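Local coordinates for tRNA (guanine(6)-N2)-methyltransferase (Thermus thermophilus, PDB 3TMA), which uses S-adenosyl-L-methionine to methylate the N2 atom of guanosine 6 in tRNA, through a Rossmann-fold catalytic domain fused to an RNA-binding THUMP domain, at residues Ser39-Gly44 / Gly64-Gly69; Leu70-His75 / Ala192-Arg197; Gly110-Glu115 / Val143-Lys148; Arg206-Phe211 / Asp274-Asn279; Pro329-Arg334 / Phe349-Leu354. All blocks are in the same frame, centred on the assembly; numbering follows the deposited sequence. Where two conformers were deposited one is given.

Interaction 1: Ser39-Gly44 / Gly64-Gly69; sequences SALYPG and GEEALG
With chi1 at -58°, the CG of Y42 stands opposite its own carbonyl carbon and the phenol reaches for E66, whose CG sits between backbone N and carbonyl carbon (chi1 78°) before the chain folds at chi2 (-80°) and swings the carboxylate back. The end of helix 31-41 here packs against 64-69, which lies in the sequence range of the ferredoxin-like NFLD domain: Y42 is the first residue to leave helical geometry after that helix, and E66 lies in the 3-10 segment 65-69 between strands 55-59 and 76-84. Y42 OH donates to E66 OE2 over 2.5 Å, a short bond that meets the oxygen on its anti side, somewhat out of the carboxylate plane. The carboxylate stands almost perpendicular to the phenol ring, and its OE2 lies at the ring's edge. The same OE2 accepts G64 N at 2.9 Å, from the syn side, so two donors fix the carboxylate and tie it to the start of its own turn. Packing completes the contact. L41 CG lies over the centre of one Y42 ring face, and A67 CB approaches Y42 OH at 3.5 Å. Beside the polar pair, L41 CD2 rests 3.6 Å from E66 O and 4.0 Å from A67 CA.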
# COMPACT_ATOMS: atom_id res chain seq x y z
N SER A 39 -3.95 -13.93 4.68
CA SER A 39 -4.24 -15.12 5.46
C SER A 39 -5.74 -15.29 5.62
O SER A 39 -6.24 -16.39 5.69
CB SER A 39 -3.58 -15.01 6.85
OG SER A 39 -3.68 -16.23 7.55
N ALA A 40 -6.47 -14.17 5.70
CA ALA A 40 -7.93 -14.27 5.75
C ALA A 40 -8.52 -14.67 4.39
O ALA A 40 -9.55 -15.36 4.32
CB ALA A 40 -8.53 -12.95 6.26
N LEU A 41 -7.83 -14.29 3.32
CA LEU A 41 -8.26 -14.68 1.98
C LEU A 41 -7.89 -16.15 1.69
O LEU A 41 -8.73 -16.94 1.20
CB LEU A 41 -7.60 -13.72 0.97
CG LEU A 41 -8.23 -13.64 -0.39
CD1 LEU A 41 -9.68 -13.24 -0.20
CD2 LEU A 41 -7.45 -12.67 -1.26
N TYR A 42 -6.67 -16.55 2.08
CA TYR A 42 -6.16 -17.89 1.81
C TYR A 42 -5.65 -18.53 3.07
O TYR A 42 -4.45 -18.53 3.31
CB TYR A 42 -4.97 -17.83 0.84
CG TYR A 42 -5.26 -17.19 -0.49
CD1 TYR A 42 -6.19 -17.75 -1.36
CD2 TYR A 42 -4.58 -16.06 -0.89
CE1 TYR A 42 -6.43 -17.19 -2.60
CE2 TYR A 42 -4.83 -15.47 -2.12
CZ TYR A 42 -5.75 -16.05 -2.98
OH TYR A 42 -5.99 -15.48 -4.21
N PRO A 43 -6.54 -19.16 3.87
CA PRO A 43 -6.06 -19.86 5.05
C PRO A 43 -5.12 -20.99 4.71
O PRO A 43 -5.23 -21.59 3.64
CB PRO A 43 -7.33 -20.44 5.68
CG PRO A 43 -8.45 -19.56 5.16
CD PRO A 43 -8.01 -19.21 3.74
N GLY A 44 -4.23 -21.34 5.62
CA GLY A 44 -3.29 -22.43 5.37
C GLY A 44 -1.91 -21.99 5.78
O GLY A 44 -1.72 -20.84 6.16
N GLY A 64 -7.14 -16.85 -8.36
CA GLY A 64 -8.19 -16.21 -9.18
C GLY A 64 -8.35 -14.71 -8.88
O GLY A 64 -7.43 -14.06 -8.40
N GLU A 65 -9.55 -14.18 -9.14
CA GLU A 65 -9.80 -12.75 -9.18
C GLU A 65 -9.90 -12.22 -7.76
O GLU A 65 -9.78 -11.02 -7.53
CB GLU A 65 -11.10 -12.43 -9.94
CG GLU A 65 -10.92 -12.25 -11.46
CD GLU A 65 -10.93 -13.59 -12.22
OE1 GLU A 65 -11.05 -14.66 -11.57
OE2 GLU A 65 -10.79 -13.56 -13.47
N GLU A 66 -10.13 -13.13 -6.82
CA GLU A 66 -10.21 -12.80 -5.41
C GLU A 66 -8.95 -12.05 -4.91
O GLU A 66 -9.04 -11.15 -4.05
CB GLU A 66 -10.51 -14.09 -4.59
CG GLU A 66 -9.30 -15.07 -4.31
CD GLU A 66 -8.96 -15.98 -5.49
OE1 GLU A 66 -9.81 -16.09 -6.41
OE2 GLU A 66 -7.82 -16.54 -5.55
N ALA A 67 -7.80 -12.34 -5.51
CA ALA A 67 -6.56 -11.73 -5.08
C ALA A 67 -6.60 -10.23 -5.42
O ALA A 67 -6.00 -9.42 -4.73
CB ALA A 67 -5.38 -12.40 -5.77
N LEU A 68 -7.34 -9.87 -6.45
CA LEU A 68 -7.39 -8.46 -6.84
C LEU A 68 -8.21 -7.58 -5.87
O LEU A 68 -8.29 -6.36 -6.06
CB LEU A 68 -7.93 -8.29 -8.25
CG LEU A 68 -7.15 -9.04 -9.34
CD1 LEU A 68 -7.96 -9.06 -10.67
CD2 LEU A 68 -5.79 -8.44 -9.57
N GLY A 69 -8.80 -8.18 -4.84
CA GLY A 69 -9.60 -7.45 -3.86
C GLY A 69 -8.76 -6.97 -2.67
O GLY A 69 -9.29 -6.37 -1.70

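Interaction 2: Leu70-His75 / Ala192-Arg197; sequences LRLAHH and AQALLR
Apolar contact comes first: the isobutyl end of L72 is divided between Q193 and A194 of helix 189-198 for one branch and R197, a turn later, for the other. Its CD2 branch meets Q193 CG at 3.8 Å and A194 CB at 4.2 Å, while CD1 lies 3.6 Å from R197 CD and sits over one face of the R197 guanidinium. The preceding residue, R71, adds its CB, 3.8 Å from Q193 CG. These contacts join the loop between strands 55-59 and 76-84, in the NFLD and THUMP sequence ranges, to a helix of the Rossmann-fold methyltransferase domain; they therefore form part of the interface between the two halves of the protein. The polar bonds run within the helix or to third parties. R197 NE donates to Q193 OE1 over 2.8 Å, in the carbonyl plane and on a lone pair, which fixes the rotation of the amide one helical turn away. Q193 NE2 bonds to E220 and T224. R71 carries NH1 to E220 in a salt bridge and NH2 to S223, so E220 of helix 216-225 is shared by R71 and Q193.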
# COMPACT_ATOMS: atom_id res chain seq x y z
N LEU A 70 -7.46 -7.28 -2.72
CA LEU A 70 -6.55 -6.93 -1.60
C LEU A 70 -6.43 -5.42 -1.49
O LEU A 70 -6.25 -4.73 -2.49
CB LEU A 70 -5.16 -7.53 -1.83
CG LEU A 70 -5.12 -9.05 -1.66
CD1 LEU A 70 -3.81 -9.65 -2.22
CD2 LEU A 70 -5.37 -9.43 -0.20
N ARG A 71 -6.59 -4.90 -0.28
CA ARG A 71 -6.48 -3.47 -0.06
C ARG A 71 -5.11 -3.02 0.45
O ARG A 71 -4.85 -1.82 0.54
CB ARG A 71 -7.57 -3.02 0.91
CG ARG A 71 -8.97 -3.31 0.36
CD ARG A 71 -9.47 -2.05 -0.23
NE ARG A 71 -10.88 -1.92 0.04
CZ ARG A 71 -11.59 -0.83 -0.19
NH1 ARG A 71 -11.01 0.28 -0.61
NH2 ARG A 71 -12.90 -0.86 0.04
N LEU A 72 -4.23 -3.96 0.80
CA LEU A 72 -2.90 -3.53 1.22
C LEU A 72 -1.83 -3.83 0.16
O LEU A 72 -0.65 -3.70 0.45
CB LEU A 72 -2.52 -4.19 2.54
CG LEU A 72 -3.38 -3.65 3.70
CD1 LEU A 72 -3.48 -4.67 4.84
CD2 LEU A 72 -2.79 -2.31 4.17
N ALA A 73 -2.23 -4.24 -1.04
CA ALA A 73 -1.23 -4.64 -2.03
C ALA A 73 -1.05 -3.60 -3.12
O ALA A 73 -2.02 -2.96 -3.54
CB ALA A 73 -1.58 -6.01 -2.65
N HIS A 74 0.17 -3.47 -3.61
CA HIS A 74 0.42 -2.66 -4.80
C HIS A 74 0.37 -3.54 -6.05
O HIS A 74 -0.55 -3.39 -6.87
CB HIS A 74 1.76 -1.94 -4.70
CG HIS A 74 1.78 -0.87 -3.66
ND1 HIS A 74 0.86 0.17 -3.65
CD2 HIS A 74 2.62 -0.65 -2.62
CE1 HIS A 74 1.15 0.98 -2.65
NE2 HIS A 74 2.17 0.47 -1.98
N HIS A 75 1.28 -4.52 -6.14
CA HIS A 75 1.35 -5.46 -7.29
C HIS A 75 1.24 -6.91 -6.82
O HIS A 75 1.55 -7.23 -5.66
CB HIS A 75 2.67 -5.26 -8.10
CG HIS A 75 2.58 -4.18 -9.14
ND1 HIS A 75 1.55 -4.11 -10.06
CD2 HIS A 75 3.37 -3.10 -9.37
CE1 HIS A 75 1.72 -3.06 -10.84
NE2 HIS A 75 2.82 -2.43 -10.45
N ALA A 192 -3.43 4.65 3.56
CA ALA A 192 -4.69 4.96 4.23
C ALA A 192 -5.36 3.74 4.88
O ALA A 192 -5.84 3.80 6.03
CB ALA A 192 -5.66 5.63 3.22
N GLN A 193 -5.43 2.63 4.15
CA GLN A 193 -5.98 1.34 4.69
C GLN A 193 -5.16 0.85 5.91
O GLN A 193 -5.71 0.37 6.92
CB GLN A 193 -5.96 0.26 3.58
CG GLN A 193 -6.38 -1.16 4.04
CD GLN A 193 -7.86 -1.24 4.40
OE1 GLN A 193 -8.24 -2.02 5.26
NE2 GLN A 193 -8.69 -0.41 3.76
N ALA A 194 -3.82 1.02 5.83
CA ALA A 194 -2.96 0.67 6.97
C ALA A 194 -3.25 1.53 8.21
O ALA A 194 -3.29 1.00 9.34
CB ALA A 194 -1.47 0.81 6.57
N LEU A 195 -3.46 2.85 8.04
CA LEU A 195 -3.83 3.67 9.22
C LEU A 195 -5.13 3.18 9.86
O LEU A 195 -5.27 3.13 11.10
CB LEU A 195 -4.00 5.17 8.84
CG LEU A 195 -2.73 5.87 8.37
CD1 LEU A 195 -3.04 7.33 7.94
CD2 LEU A 195 -1.68 5.83 9.51
N LEU A 196 -6.11 2.89 9.00
CA LEU A 196 -7.39 2.33 9.42
C LEU A 196 -7.22 1.08 10.30
O LEU A 196 -7.79 0.97 11.38
CB LEU A 196 -8.14 1.95 8.15
CG LEU A 196 -9.64 1.86 8.09
CD1 LEU A 196 -10.31 3.12 8.64
CD2 LEU A 196 -9.99 1.64 6.63
N ARG A 197 -6.43 0.11 9.81
CA ARG A 197 -6.15 -1.13 10.52
C ARG A 197 -5.30 -0.93 11.78
O ARG A 197 -5.56 -1.56 12.83
CB ARG A 197 -5.46 -2.12 9.57
CG ARG A 197 -6.42 -2.63 8.48
CD ARG A 197 -5.74 -3.47 7.39
NE ARG A 197 -6.75 -4.09 6.51
CZ ARG A 197 -7.06 -5.39 6.49
NH1 ARG A 197 -6.40 -6.26 7.25
NH2 ARG A 197 -8.03 -5.82 5.71

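Interaction 3: Gly110-Glu115 / Val143-Lys148; sequences GSFRVE and VPVDLK
F112 and V145 are paired through their backbones at the tight centre of this contact, where two main-chain bonds bridge 110-115 to the chain after helix 126-141. F112 N donates to P144 O at 3.0 Å, with the donor in the carbonyl plane. D146 N returns a bond to F112 O at 2.8 Å. With CA atoms 5.0 Å apart, F112 and V145 form a single beta bridge, while the touching parts run 45° apart. The F112 ring is the buried element: its CD1 packs on V143 CG1 at 3.6 Å, its edge points at V143 O, and V145 CG2 comes to it obliquely. A chi1 of 78° turns the ring to the V143 side, and L137 and V154 also touch it, so the ring packs against the THUMP helix 126-141 and strand 152-159. Nearby, S111 OG bonds to A151 N. The outer end is looser and lies at the surface. There R113 NH1 donates to L147 O over 3.1 Å, tilted from the carbonyl plane, and L147 CD2 lies over a face of the guanidinium. R113 NE also bonds to V114 O at 3.3 Å, from above the carbonyl plane. Because main-chain atoms provide most of the polar bonds, the attachment depends chiefly on backbone geometry, and the R113 guanidinium is held mainly by neutral carbonyls, with E130 a long, weak ionic partner.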
# COMPACT_ATOMS: atom_id res chain seq x y z
N GLY A 110 -0.34 -10.64 -27.19
CA GLY A 110 0.26 -10.02 -28.36
C GLY A 110 1.36 -8.96 -28.18
O GLY A 110 1.79 -8.32 -29.16
N SER A 111 1.81 -8.76 -26.95
CA SER A 111 3.16 -8.24 -26.73
C SER A 111 3.58 -8.55 -25.31
O SER A 111 2.70 -8.74 -24.43
CB SER A 111 3.24 -6.73 -27.01
OG SER A 111 2.76 -5.96 -25.91
N PHE A 112 4.89 -8.59 -25.05
CA PHE A 112 5.33 -8.78 -23.65
C PHE A 112 6.68 -8.12 -23.40
O PHE A 112 7.33 -7.60 -24.36
CB PHE A 112 5.37 -10.28 -23.28
CG PHE A 112 6.60 -11.02 -23.82
CD1 PHE A 112 6.77 -11.20 -25.19
CD2 PHE A 112 7.60 -11.46 -22.97
CE1 PHE A 112 7.94 -11.84 -25.72
CE2 PHE A 112 8.73 -12.15 -23.45
CZ PHE A 112 8.91 -12.32 -24.85
N ARG A 113 7.13 -8.14 -22.14
CA ARG A 113 8.53 -7.87 -21.86
C ARG A 113 8.89 -8.68 -20.63
O ARG A 113 7.99 -9.19 -19.96
CB ARG A 113 8.78 -6.38 -21.63
CG ARG A 113 8.20 -5.81 -20.33
CD ARG A 113 8.81 -4.42 -20.08
NE ARG A 113 10.20 -4.60 -19.67
CZ ARG A 113 11.12 -3.63 -19.64
NH1 ARG A 113 10.80 -2.39 -20.04
NH2 ARG A 113 12.36 -3.92 -19.27
N VAL A 114 10.19 -8.80 -20.35
CA VAL A 114 10.68 -9.39 -19.10
C VAL A 114 11.17 -8.24 -18.20
O VAL A 114 11.79 -7.28 -18.68
CB VAL A 114 11.84 -10.38 -19.34
CG1 VAL A 114 12.31 -11.04 -18.02
CG2 VAL A 114 11.45 -11.49 -20.35
N GLU A 115 10.80 -8.28 -16.93
CA GLU A 115 11.32 -7.34 -15.94
C GLU A 115 12.10 -8.19 -14.94
O GLU A 115 11.52 -9.09 -14.29
CB GLU A 115 10.17 -6.62 -15.25
CG GLU A 115 9.50 -5.58 -16.15
CD GLU A 115 8.34 -4.83 -15.46
OE1 GLU A 115 8.01 -5.16 -14.30
OE2 GLU A 115 7.75 -3.93 -16.11
N VAL A 143 5.44 -14.08 -29.86
CA VAL A 143 4.88 -12.79 -29.42
C VAL A 143 5.99 -11.71 -29.39
O VAL A 143 7.08 -12.01 -28.95
CB VAL A 143 4.22 -12.97 -28.03
CG1 VAL A 143 3.90 -11.64 -27.39
CG2 VAL A 143 2.96 -13.82 -28.16
N PRO A 144 5.72 -10.49 -29.91
CA PRO A 144 6.81 -9.50 -29.91
C PRO A 144 7.08 -8.87 -28.54
O PRO A 144 6.16 -8.69 -27.72
CB PRO A 144 6.33 -8.41 -30.90
CG PRO A 144 4.86 -8.56 -31.01
CD PRO A 144 4.56 -10.05 -30.72
N VAL A 145 8.34 -8.54 -28.32
CA VAL A 145 8.73 -7.75 -27.15
C VAL A 145 8.32 -6.29 -27.33
O VAL A 145 8.62 -5.69 -28.36
CB VAL A 145 10.25 -7.83 -26.95
CG1 VAL A 145 10.70 -6.89 -25.83
CG2 VAL A 145 10.65 -9.26 -26.64
N ASP A 146 7.63 -5.71 -26.35
CA ASP A 146 7.34 -4.27 -26.36
C ASP A 146 7.76 -3.66 -25.02
O ASP A 146 7.13 -3.94 -24.00
CB ASP A 146 5.86 -3.95 -26.66
CG ASP A 146 5.61 -2.44 -26.95
OD1 ASP A 146 6.16 -1.56 -26.24
OD2 ASP A 146 4.82 -2.15 -27.85
N LEU A 147 8.86 -2.89 -25.03
CA LEU A 147 9.44 -2.40 -23.78
C LEU A 147 8.56 -1.37 -23.04
O LEU A 147 8.38 -1.47 -21.82
CB LEU A 147 10.86 -1.86 -24.00
CG LEU A 147 11.82 -2.89 -24.61
CD1 LEU A 147 13.15 -2.25 -25.04
CD2 LEU A 147 12.08 -4.07 -23.67
N LYS A 148 7.94 -0.47 -23.78
CA LYS A 148 7.16 0.63 -23.20
C LYS A 148 5.75 0.25 -22.82
O LYS A 148 5.32 0.52 -21.69
CB LYS A 148 7.15 1.86 -24.12
CG LYS A 148 8.23 2.88 -23.76
CD LYS A 148 7.97 4.27 -24.33
CE LYS A 148 8.23 5.36 -23.27
NZ LYS A 148 7.22 6.46 -23.34

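Interaction 4: Arg206-Phe211 / Asp274-Asn279; sequences RVLDPF and DRILAN
R206 and D274 carry the strongest polar link, a side-on salt bridge in which NE reaches D274 OD2 at 3.2 Å and NH1 reaches OD1 at 3.1 Å. Both oxygens lie in the guanidinium plane but are approached from above the carboxylate, the two planes being 55° apart. R206 N also donates to OD2, at 2.9 Å on its anti lone pair, so that one oxygen takes two donors from a single residue. E272 pairs with R206 NH2. R206 O in turn accepts both D274 N and R275 N. Further in, strands 207-209 and 275-278 run parallel, 20° apart, joined by L208 N to R275 O at 2.9 Å and L277 N to L208 O at 3.0 Å. On one sheet face V207 CG1 packs on L277 CD1 at 3.8 Å. The other face brings together L208 with I276, and P210 CG with the methyls of I276 and A278. Past the strand ends water takes over: one molecule accepts from F211 N and N279 N, the latter at 2.9 Å, and a second accepts from N279 ND2 at 3.0 Å while donating to F211 O. Neighbouring parallel strands whose C-terminal ends open into loops are typical of the Rossmann-fold methyltransferases; N279, which begins an Asn-Pro-Pro sequence, probably binds S-adenosyl-L-methionine here.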
# COMPACT_ATOMS: atom_id res chain seq x y z
N ARG A 206 -17.24 5.96 14.55
CA ARG A 206 -17.14 7.31 13.98
C ARG A 206 -15.69 7.60 13.65
O ARG A 206 -14.80 7.40 14.50
CB ARG A 206 -17.64 8.35 15.01
CG ARG A 206 -19.16 8.21 15.38
CD ARG A 206 -19.46 8.89 16.75
NE ARG A 206 -18.68 8.28 17.82
CZ ARG A 206 -18.63 8.73 19.07
NH1 ARG A 206 -17.90 8.08 19.99
NH2 ARG A 206 -19.35 9.78 19.42
N VAL A 207 -15.42 8.13 12.46
CA VAL A 207 -14.01 8.27 12.04
C VAL A 207 -13.82 9.69 11.55
O VAL A 207 -14.72 10.21 10.84
CB VAL A 207 -13.70 7.32 10.86
CG1 VAL A 207 -12.27 7.62 10.27
CG2 VAL A 207 -13.79 5.88 11.32
N LEU A 208 -12.70 10.33 11.92
CA LEU A 208 -12.40 11.68 11.40
C LEU A 208 -11.09 11.66 10.62
O LEU A 208 -10.08 11.13 11.10
CB LEU A 208 -12.30 12.72 12.53
CG LEU A 208 -11.63 14.08 12.21
CD1 LEU A 208 -12.54 14.92 11.26
CD2 LEU A 208 -11.34 14.83 13.55
N ASP A 209 -11.11 12.28 9.43
CA ASP A 209 -9.87 12.55 8.62
C ASP A 209 -9.57 14.08 8.67
O ASP A 209 -10.16 14.87 7.93
CB ASP A 209 -10.16 12.07 7.20
CG ASP A 209 -9.05 12.44 6.21
OD1 ASP A 209 -7.98 12.96 6.64
OD2 ASP A 209 -9.28 12.19 4.98
N PRO A 210 -8.68 14.52 9.59
CA PRO A 210 -8.61 15.97 9.84
C PRO A 210 -7.76 16.77 8.85
O PRO A 210 -7.83 18.01 8.86
CB PRO A 210 -8.04 16.04 11.27
CG PRO A 210 -7.10 14.81 11.37
CD PRO A 210 -7.82 13.74 10.50
N PHE A 211 -6.96 16.08 8.01
CA PHE A 211 -6.21 16.78 6.94
C PHE A 211 -6.55 16.09 5.63
O PHE A 211 -5.76 15.30 5.10
CB PHE A 211 -4.68 16.68 7.16
CG PHE A 211 -4.21 17.23 8.48
CD1 PHE A 211 -3.93 18.57 8.62
CD2 PHE A 211 -4.04 16.39 9.59
CE1 PHE A 211 -3.50 19.12 9.87
CE2 PHE A 211 -3.64 16.91 10.86
CZ PHE A 211 -3.34 18.29 10.97
N ASP A 274 -14.55 8.13 17.28
CA ASP A 274 -13.86 7.00 17.94
C ASP A 274 -12.41 6.90 17.47
O ASP A 274 -11.59 6.34 18.18
CB ASP A 274 -14.57 5.69 17.63
CG ASP A 274 -15.98 5.64 18.23
OD1 ASP A 274 -16.06 5.63 19.47
OD2 ASP A 274 -16.97 5.65 17.47
N ARG A 275 -12.17 7.28 16.21
CA ARG A 275 -10.89 7.06 15.55
C ARG A 275 -10.55 8.28 14.72
O ARG A 275 -11.42 8.85 14.05
CB ARG A 275 -10.95 5.82 14.60
CG ARG A 275 -11.24 4.44 15.29
CD ARG A 275 -10.14 4.16 16.35
NE ARG A 275 -10.29 2.81 16.93
CZ ARG A 275 -10.92 2.55 18.06
NH1 ARG A 275 -11.48 3.54 18.77
NH2 ARG A 275 -10.98 1.31 18.51
N ILE A 276 -9.29 8.71 14.78
CA ILE A 276 -8.83 9.86 13.98
C ILE A 276 -7.62 9.39 13.18
O ILE A 276 -6.70 8.77 13.73
CB ILE A 276 -8.43 11.05 14.90
CG1 ILE A 276 -9.65 11.49 15.71
CG2 ILE A 276 -7.84 12.23 14.09
CD1 ILE A 276 -9.34 12.67 16.71
N LEU A 277 -7.68 9.55 11.86
CA LEU A 277 -6.61 9.05 10.99
C LEU A 277 -5.97 10.26 10.33
O LEU A 277 -6.63 10.94 9.55
CB LEU A 277 -7.22 8.13 9.89
CG LEU A 277 -8.23 7.09 10.40
CD1 LEU A 277 -8.87 6.30 9.22
CD2 LEU A 277 -7.58 6.13 11.40
N ALA A 278 -4.73 10.56 10.68
CA ALA A 278 -4.20 11.92 10.48
C ALA A 278 -2.90 11.88 9.67
O ALA A 278 -1.97 11.14 10.01
CB ALA A 278 -3.99 12.58 11.79
N ASN A 279 -2.85 12.69 8.61
CA ASN A 279 -1.69 12.79 7.74
C ASN A 279 -1.37 14.29 7.65
O ASN A 279 -1.78 14.96 6.70
CB ASN A 279 -2.09 12.23 6.37
CG ASN A 279 -1.05 12.43 5.32
OD1 ASN A 279 0.15 12.35 5.58
ND2 ASN A 279 -1.51 12.70 4.09
O HOH W 1 -5.49 13.38 7.66
O HOH W 2 -4.39 13.14 3.41

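Interaction 5: Pro329-Arg334 / Phe349-Leu354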
# COMPACT_ATOMS: atom_id res chain seq x y z
N PRO A 329 -0.22 14.88 27.68
CA PRO A 329 -0.06 13.71 28.56
C PRO A 329 -1.34 12.84 28.71
O PRO A 329 -1.26 11.70 29.21
CB PRO A 329 0.38 14.33 29.90
CG PRO A 329 -0.05 15.78 29.83
CD PRO A 329 0.10 16.15 28.38
N GLY A 330 -2.49 13.33 28.27
CA GLY A 330 -3.69 12.49 28.22
C GLY A 330 -3.66 11.33 27.20
O GLY A 330 -4.55 10.49 27.21
N PHE A 331 -2.69 11.35 26.28
CA PHE A 331 -2.48 10.25 25.33
C PHE A 331 -1.44 9.25 25.82
O PHE A 331 -0.42 9.64 26.40
CB PHE A 331 -2.00 10.83 23.97
CG PHE A 331 -3.11 11.31 23.07
CD1 PHE A 331 -4.15 10.44 22.70
CD2 PHE A 331 -3.08 12.58 22.52
CE1 PHE A 331 -5.14 10.86 21.80
CE2 PHE A 331 -4.07 13.01 21.64
CZ PHE A 331 -5.11 12.15 21.29
N ALA A 332 -1.63 7.96 25.53
CA ALA A 332 -0.57 6.99 25.67
C ALA A 332 -0.11 6.68 24.25
O ALA A 332 -0.93 6.50 23.34
CB ALA A 332 -1.09 5.71 26.37
N LEU A 333 1.19 6.55 24.09
CA LEU A 333 1.75 6.13 22.82
C LEU A 333 1.76 4.58 22.82
O LEU A 333 2.44 3.98 23.62
CB LEU A 333 3.15 6.75 22.64
CG LEU A 333 4.02 6.26 21.47
CD1 LEU A 333 3.20 6.27 20.23
CD2 LEU A 333 5.28 7.15 21.32
N ARG A 334 0.90 3.96 22.01
CA ARG A 334 0.69 2.51 22.11
C ARG A 334 1.54 1.75 21.13
O ARG A 334 1.97 0.66 21.45
CB ARG A 334 -0.77 2.14 21.89
CG ARG A 334 -1.70 2.60 22.99
CD ARG A 334 -1.91 1.49 24.03
NE ARG A 334 -1.04 1.63 25.18
CZ ARG A 334 -1.45 1.96 26.40
NH1 ARG A 334 -0.55 2.08 27.37
NH2 ARG A 334 -2.73 2.18 26.67
N PHE A 349 2.35 6.47 14.28
CA PHE A 349 2.12 6.31 15.72
C PHE A 349 0.66 6.02 15.96
O PHE A 349 -0.17 6.60 15.28
CB PHE A 349 2.47 7.65 16.41
CG PHE A 349 3.96 7.97 16.40
CD1 PHE A 349 4.87 7.12 17.00
CD2 PHE A 349 4.44 9.14 15.84
CE1 PHE A 349 6.28 7.43 17.02
CE2 PHE A 349 5.83 9.46 15.91
CZ PHE A 349 6.74 8.58 16.48
N VAL A 350 0.36 5.10 16.86
CA VAL A 350 -1.00 4.93 17.34
C VAL A 350 -1.06 5.44 18.78
O VAL A 350 -0.30 4.98 19.64
CB VAL A 350 -1.45 3.42 17.30
CG1 VAL A 350 -2.92 3.29 17.77
CG2 VAL A 350 -1.34 2.94 15.84
N LEU A 351 -1.97 6.38 19.01
CA LEU A 351 -2.18 6.96 20.34
C LEU A 351 -3.55 6.53 20.84
O LEU A 351 -4.48 6.36 20.05
CB LEU A 351 -2.14 8.50 20.25
CG LEU A 351 -1.01 9.10 19.41
CD1 LEU A 351 -1.28 10.56 19.12
CD2 LEU A 351 0.36 8.92 20.07
N GLU A 352 -3.65 6.29 22.14
CA GLU A 352 -4.92 6.00 22.77
C GLU A 352 -5.17 7.03 23.87
O GLU A 352 -4.29 7.32 24.69
CB GLU A 352 -4.94 4.58 23.37
CG GLU A 352 -6.27 4.27 24.07
CD GLU A 352 -6.34 2.89 24.75
OE1 GLU A 352 -5.30 2.20 24.84
OE2 GLU A 352 -7.43 2.50 25.24
N LYS A 353 -6.36 7.61 23.87
CA LYS A 353 -6.76 8.44 24.99
C LYS A 353 -6.99 7.61 26.25
O LYS A 353 -7.86 6.72 26.27
CB LYS A 353 -8.05 9.17 24.67
CG LYS A 353 -8.57 9.99 25.85
CD LYS A 353 -9.58 11.04 25.35
CE LYS A 353 -10.06 11.93 26.50
NZ LYS A 353 -10.97 13.04 25.99
N LEU A 354 -6.31 7.99 27.34
CA LEU A 354 -6.41 7.28 28.61
C LEU A 354 -7.70 7.65 29.35
O LEU A 354 -8.26 8.74 29.14
CB LEU A 354 -5.20 7.62 29.51
CG LEU A 354 -3.85 7.06 29.04
CD1 LEU A 354 -2.70 7.80 29.74
CD2 LEU A 354 -3.76 5.56 29.32
OXT LEU A 354 -8.22 6.87 30.17
O HOH W 3 -6.80 10.92 28.78
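G330 O is gripped twice: L354 N donates to it at 3.1 Å in an almost straight bond (177°), and a water donates to it at 2.8 Å while also donating to the terminal L354 O. This closes the open end of a beta hairpin whose strands, 331-338 and 347-353, form the antiparallel edge of the Rossmann-fold sheet. A332 and E352 make a hydrogen-bonded pair, A332 N to E352 O at 2.9 Å with E352 N returning to A332 O, and R334 N adds V350 O at 2.8 Å. The non-hydrogen-bonded pairs, F331 with K353 and L333 with L351, put their side chains on one sheet face. There F331 crosses L351 at about a right angle: L351 CD1 stands over the ring face, and F331 CD1 meets L351 CB at 3.7 Å. L333 CD1 touches both L351 CD2 and F349 CD1. V313 of the adjoining strand and L307 also contact F331, and K353 NZ bonds to L304 O and L307 O. The R334-E352 salt bridge lies on the opposite face, with A332. R334 doubles back through bends at chi2 (-94°) and chi3 (97°), which lays one guanidinium face against A332 CB. From there R334 NH2 reaches E352 OE1 at 3.2 Å; the oxygen lies in the guanidinium plane, yet the nitrogen meets it from above the carboxylate plane.

How the interactions relate
The five contacts follow the two-domain layout. Interactions 1 and 3, centres 28 Å apart, lie in the N-terminal half; interactions 4 and 5 share the mixed sheet of the methyltransferase domain, centres 14 Å apart. Interaction 2 sits between, its centre about 5 Å from that of the chain. It touches interaction 1 through L41 CD2 and L70 CD2 (4.0 Å), and interaction 4 through L195 O and L277 CD2 (3.8 Å), so packing runs from helix 31-41 to the catalytic sheet. In sequence, interaction 1 closes before interaction 2 opens, interaction 3 falls between the segments of 2, and 4 and 5 follow in series. Interactions 3 and 4, centres 44 Å apart, flank the chain centre, consistent with an RNA-binding domain held away from the methyl-transfer site.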